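Local coordinates for phosphoribosylformylglycinamidine synthase 2 (Thermus thermophilus, PDB 3VIU), which belongs to the PurM-like (AIR synthase-related) family, its chain holding two such modules in tandem, and binds adenosine-5'-diphosphate and magnesium in this structure, at residues Glu184-Pro196 with Thr245-Gln258. Residues are numbered along the deposited sequence; the frame is centred on the assembly and turned at random.
Sequences EHLKRSRASLGRP and TLEAIELDLVEGVQ
Lys187 runs its aliphatic chain in between Ile249 of the helix and Val254 and Val257, which stand on either side of the corner at Glu255. Although chi1 (69°) wedges CG between the backbone N and the carbonyl carbon, the chain is fully extended beyond it. CD comes 3.9 Å from Val254 CG2. The end of the side chain is modelled too close to Ile249, so NZ is placed only approximately. On the helix side, His185 lays one ring face over the backbone of Glu250, whose CA sits 4.2 Å from the ring centroid in a CH-pi contact; Glu184 CG sits over the rim of the opposite face.

At the far end, Glu255 reaches from the corner into the turn at Ser192. Its OE2 accepts the Ser192 hydroxyl on its syn side (OG to OE2 2.9 Å), a bond that probably helps fix the carboxylate. The Ser192 backbone N-H also points to OE2, but this bond is modelled implausibly short and its length is doubtful. The Arg195 guanidinium crosses this carboxylate at 61° between planes, NE 4.3 Å from Glu255 OE1, and forms its salt bridge with Glu317 instead. Between the two ends, Val257 N donates to Arg188 O (3.1 Å, 163° at the hydrogen).

Segment 184-196 lies in the connection between strands 172-182 and 196-201, ending on the first residue of the latter, consistent with the passage between the N- and C-terminal halves of a PurM-like module. It passes beside the outer edge of strand 254-259, touching it through that one backbone hydrogen bond; the strand's other side pairs with strand 307-312, while helix 264-275 packs against Ser189 and Ala191.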
# COMPACT_ATOMS: atom_id res chain seq x y z
N GLU A 184 5.46 -12.24 21.13
CA GLU A 184 5.42 -13.61 21.60
C GLU A 184 4.47 -14.51 20.81
O GLU A 184 4.60 -15.74 20.85
CB GLU A 184 5.00 -13.61 23.07
CG GLU A 184 3.61 -13.00 23.29
CD GLU A 184 3.32 -12.69 24.75
OE1 GLU A 184 3.49 -13.60 25.59
OE2 GLU A 184 2.92 -11.54 25.04
N HIS A 185 3.53 -13.91 20.09
CA HIS A 185 2.54 -14.66 19.31
C HIS A 185 2.80 -14.67 17.82
O HIS A 185 1.94 -15.11 17.05
CB HIS A 185 1.15 -14.07 19.53
CG HIS A 185 0.68 -14.13 20.95
ND1 HIS A 185 -0.29 -13.29 21.45
CD2 HIS A 185 1.05 -14.93 21.98
CE1 HIS A 185 -0.51 -13.57 22.72
NE2 HIS A 185 0.29 -14.57 23.07
N LEU A 186 3.96 -14.20 17.39
CA LEU A 186 4.26 -14.16 15.97
C LEU A 186 4.23 -15.53 15.29
O LEU A 186 5.12 -16.36 15.51
CB LEU A 186 5.62 -13.49 15.73
CG LEU A 186 6.09 -13.40 14.28
CD1 LEU A 186 4.94 -13.04 13.35
CD2 LEU A 186 7.19 -12.35 14.19
N LYS A 187 3.21 -15.76 14.48
CA LYS A 187 3.06 -17.02 13.76
C LYS A 187 3.21 -16.85 12.25
O LYS A 187 3.01 -15.76 11.71
CB LYS A 187 1.70 -17.67 14.08
CG LYS A 187 0.49 -16.92 13.52
CD LYS A 187 -0.81 -17.62 13.89
CE LYS A 187 -2.04 -16.79 13.49
NZ LYS A 187 -3.30 -17.38 14.01
N ARG A 188 3.55 -17.94 11.57
CA ARG A 188 3.75 -17.94 10.13
C ARG A 188 2.99 -19.09 9.46
O ARG A 188 1.97 -19.56 9.97
CB ARG A 188 5.24 -18.03 9.80
CG ARG A 188 5.96 -19.23 10.43
CD ARG A 188 6.14 -19.04 11.93
NE ARG A 188 6.24 -20.31 12.64
CZ ARG A 188 7.26 -21.16 12.53
NH1 ARG A 188 8.28 -20.88 11.73
NH2 ARG A 188 7.26 -22.30 13.23
N SER A 189 3.49 -19.53 8.31
CA SER A 189 2.86 -20.62 7.57
C SER A 189 3.72 -21.88 7.66
O SER A 189 4.31 -22.31 6.67
CB SER A 189 2.68 -20.20 6.11
OG SER A 189 1.94 -21.16 5.37
N ARG A 190 3.79 -22.46 8.86
CA ARG A 190 4.57 -23.67 9.07
C ARG A 190 3.73 -24.82 9.61
O ARG A 190 2.70 -24.61 10.25
CB ARG A 190 5.72 -23.39 10.03
CG ARG A 190 6.78 -22.45 9.48
CD ARG A 190 7.57 -23.10 8.35
NE ARG A 190 8.60 -22.19 7.83
CZ ARG A 190 8.34 -21.03 7.24
NH1 ARG A 190 7.09 -20.61 7.08
NH2 ARG A 190 9.34 -20.27 6.80
N ALA A 191 4.17 -26.04 9.33
CA ALA A 191 3.48 -27.23 9.78
C ALA A 191 4.49 -28.35 10.02
O ALA A 191 5.43 -28.51 9.24
CB ALA A 191 2.46 -27.67 8.73
N SER A 192 4.31 -29.10 11.09
CA SER A 192 5.22 -30.20 11.40
C SER A 192 4.68 -31.50 10.82
O SER A 192 3.53 -31.58 10.40
CB SER A 192 5.41 -30.35 12.92
OG SER A 192 4.17 -30.55 13.57
N LEU A 193 5.52 -32.52 10.78
CA LEU A 193 5.09 -33.79 10.21
C LEU A 193 4.06 -34.50 11.07
O LEU A 193 4.15 -34.49 12.30
CB LEU A 193 6.30 -34.69 9.98
CG LEU A 193 5.99 -36.01 9.27
CD1 LEU A 193 5.10 -35.77 8.05
CD2 LEU A 193 7.31 -36.65 8.88
N GLY A 194 3.07 -35.11 10.42
CA GLY A 194 2.05 -35.85 11.14
C GLY A 194 0.92 -35.03 11.74
O GLY A 194 0.25 -35.47 12.66
N ARG A 195 0.70 -33.84 11.20
CA ARG A 195 -0.34 -32.96 11.71
C ARG A 195 -1.55 -32.88 10.78
O ARG A 195 -1.42 -33.01 9.56
CB ARG A 195 0.22 -31.55 11.89
CG ARG A 195 1.53 -31.49 12.63
CD ARG A 195 1.37 -32.10 14.01
NE ARG A 195 0.27 -31.46 14.71
CZ ARG A 195 -0.63 -32.12 15.43
NH1 ARG A 195 -0.55 -33.43 15.54
NH2 ARG A 195 -1.62 -31.46 16.01
N PRO A 196 -2.74 -32.69 11.35
CA PRO A 196 -3.92 -32.59 10.49
C PRO A 196 -4.02 -31.10 10.11
O PRO A 196 -3.47 -30.25 10.80
CB PRO A 196 -5.04 -33.03 11.41
CG PRO A 196 -4.59 -32.51 12.74
CD PRO A 196 -3.13 -32.90 12.75
N THR A 245 -9.59 -16.97 14.52
CA THR A 245 -8.20 -17.16 14.14
C THR A 245 -7.29 -16.45 15.13
O THR A 245 -6.32 -17.03 15.62
CB THR A 245 -7.93 -16.62 12.72
OG1 THR A 245 -8.76 -17.34 11.79
CG2 THR A 245 -6.45 -16.80 12.33
N LEU A 246 -7.62 -15.19 15.44
CA LEU A 246 -6.83 -14.41 16.38
C LEU A 246 -6.82 -15.05 17.77
O LEU A 246 -5.78 -15.13 18.41
CB LEU A 246 -7.36 -12.98 16.49
CG LEU A 246 -7.19 -12.04 15.30
CD1 LEU A 246 -7.90 -10.72 15.59
CD2 LEU A 246 -5.72 -11.79 15.03
N GLU A 247 -7.98 -15.51 18.23
CA GLU A 247 -8.02 -16.13 19.55
C GLU A 247 -7.21 -17.42 19.50
O GLU A 247 -6.37 -17.67 20.36
CB GLU A 247 -9.45 -16.43 19.99
CG GLU A 247 -9.53 -17.15 21.34
CD GLU A 247 -10.94 -17.29 21.88
OE1 GLU A 247 -11.15 -18.17 22.75
OE2 GLU A 247 -11.84 -16.53 21.44
N ALA A 248 -7.46 -18.22 18.48
CA ALA A 248 -6.75 -19.48 18.32
C ALA A 248 -5.24 -19.25 18.46
O ALA A 248 -4.56 -19.97 19.19
CB ALA A 248 -7.07 -20.09 16.95
N ILE A 249 -4.70 -18.26 17.76
CA ILE A 249 -3.27 -18.02 17.86
C ILE A 249 -2.88 -17.40 19.19
O ILE A 249 -1.82 -17.72 19.74
CB ILE A 249 -2.75 -17.10 16.76
CG1 ILE A 249 -1.28 -16.77 17.07
CG2 ILE A 249 -3.61 -15.86 16.67
CD1 ILE A 249 -0.72 -15.61 16.31
N GLU A 250 -3.71 -16.49 19.70
CA GLU A 250 -3.41 -15.86 20.97
C GLU A 250 -3.35 -16.89 22.08
O GLU A 250 -2.75 -16.65 23.13
CB GLU A 250 -4.43 -14.77 21.28
CG GLU A 250 -4.16 -13.50 20.51
CD GLU A 250 -5.25 -12.46 20.68
OE1 GLU A 250 -5.55 -12.08 21.83
OE2 GLU A 250 -5.78 -12.01 19.65
N LEU A 251 -3.97 -18.04 21.85
CA LEU A 251 -3.97 -19.13 22.82
C LEU A 251 -2.85 -20.10 22.48
O LEU A 251 -2.70 -21.13 23.13
CB LEU A 251 -5.30 -19.87 22.81
CG LEU A 251 -6.49 -19.07 23.33
CD1 LEU A 251 -7.71 -19.97 23.43
CD2 LEU A 251 -6.15 -18.46 24.68
N ASP A 252 -2.07 -19.76 21.46
CA ASP A 252 -0.95 -20.60 21.04
C ASP A 252 -1.41 -22.03 20.75
O ASP A 252 -0.82 -23.00 21.24
CB ASP A 252 0.12 -20.61 22.13
CG ASP A 252 1.37 -21.35 21.71
OD1 ASP A 252 2.08 -20.85 20.81
OD2 ASP A 252 1.64 -22.43 22.28
N LEU A 253 -2.47 -22.15 19.95
CA LEU A 253 -3.01 -23.45 19.60
C LEU A 253 -2.58 -23.92 18.21
O LEU A 253 -2.79 -25.07 17.84
CB LEU A 253 -4.53 -23.40 19.67
CG LEU A 253 -5.09 -22.95 21.01
CD1 LEU A 253 -6.60 -22.81 20.92
CD2 LEU A 253 -4.71 -23.96 22.08
N VAL A 254 -1.95 -23.02 17.46
CA VAL A 254 -1.54 -23.36 16.10
C VAL A 254 -0.06 -23.14 15.82
O VAL A 254 0.59 -22.30 16.44
CB VAL A 254 -2.36 -22.54 15.09
CG1 VAL A 254 -3.84 -22.86 15.25
CG2 VAL A 254 -2.12 -21.05 15.30
N GLU A 255 0.47 -23.90 14.87
CA GLU A 255 1.87 -23.78 14.49
C GLU A 255 1.96 -23.18 13.09
O GLU A 255 3.04 -22.83 12.61
CB GLU A 255 2.55 -25.16 14.51
CG GLU A 255 1.79 -26.25 13.78
CD GLU A 255 2.52 -27.57 13.80
OE1 GLU A 255 2.87 -28.05 14.90
OE2 GLU A 255 2.75 -28.15 12.72
N GLY A 256 0.81 -23.06 12.44
CA GLY A 256 0.77 -22.49 11.10
C GLY A 256 -0.64 -22.10 10.70
O GLY A 256 -1.60 -22.82 10.99
N VAL A 257 -0.76 -20.96 10.03
CA VAL A 257 -2.05 -20.46 9.57
C VAL A 257 -1.88 -19.90 8.16
O VAL A 257 -0.94 -19.15 7.89
CB VAL A 257 -2.58 -19.34 10.47
CG1 VAL A 257 -3.96 -18.92 10.00
CG2 VAL A 257 -2.61 -19.79 11.92
N GLN A 258 -2.79 -20.28 7.27
CA GLN A 258 -2.74 -19.82 5.89
C GLN A 258 -4.11 -19.36 5.44
O GLN A 258 -5.12 -19.99 5.73
CB GLN A 258 -2.28 -20.96 4.97
CG GLN A 258 -0.84 -20.87 4.56
CD GLN A 258 -0.52 -19.53 3.92
OE1 GLN A 258 -1.09 -19.17 2.89
NE2 GLN A 258 0.38 -18.79 4.53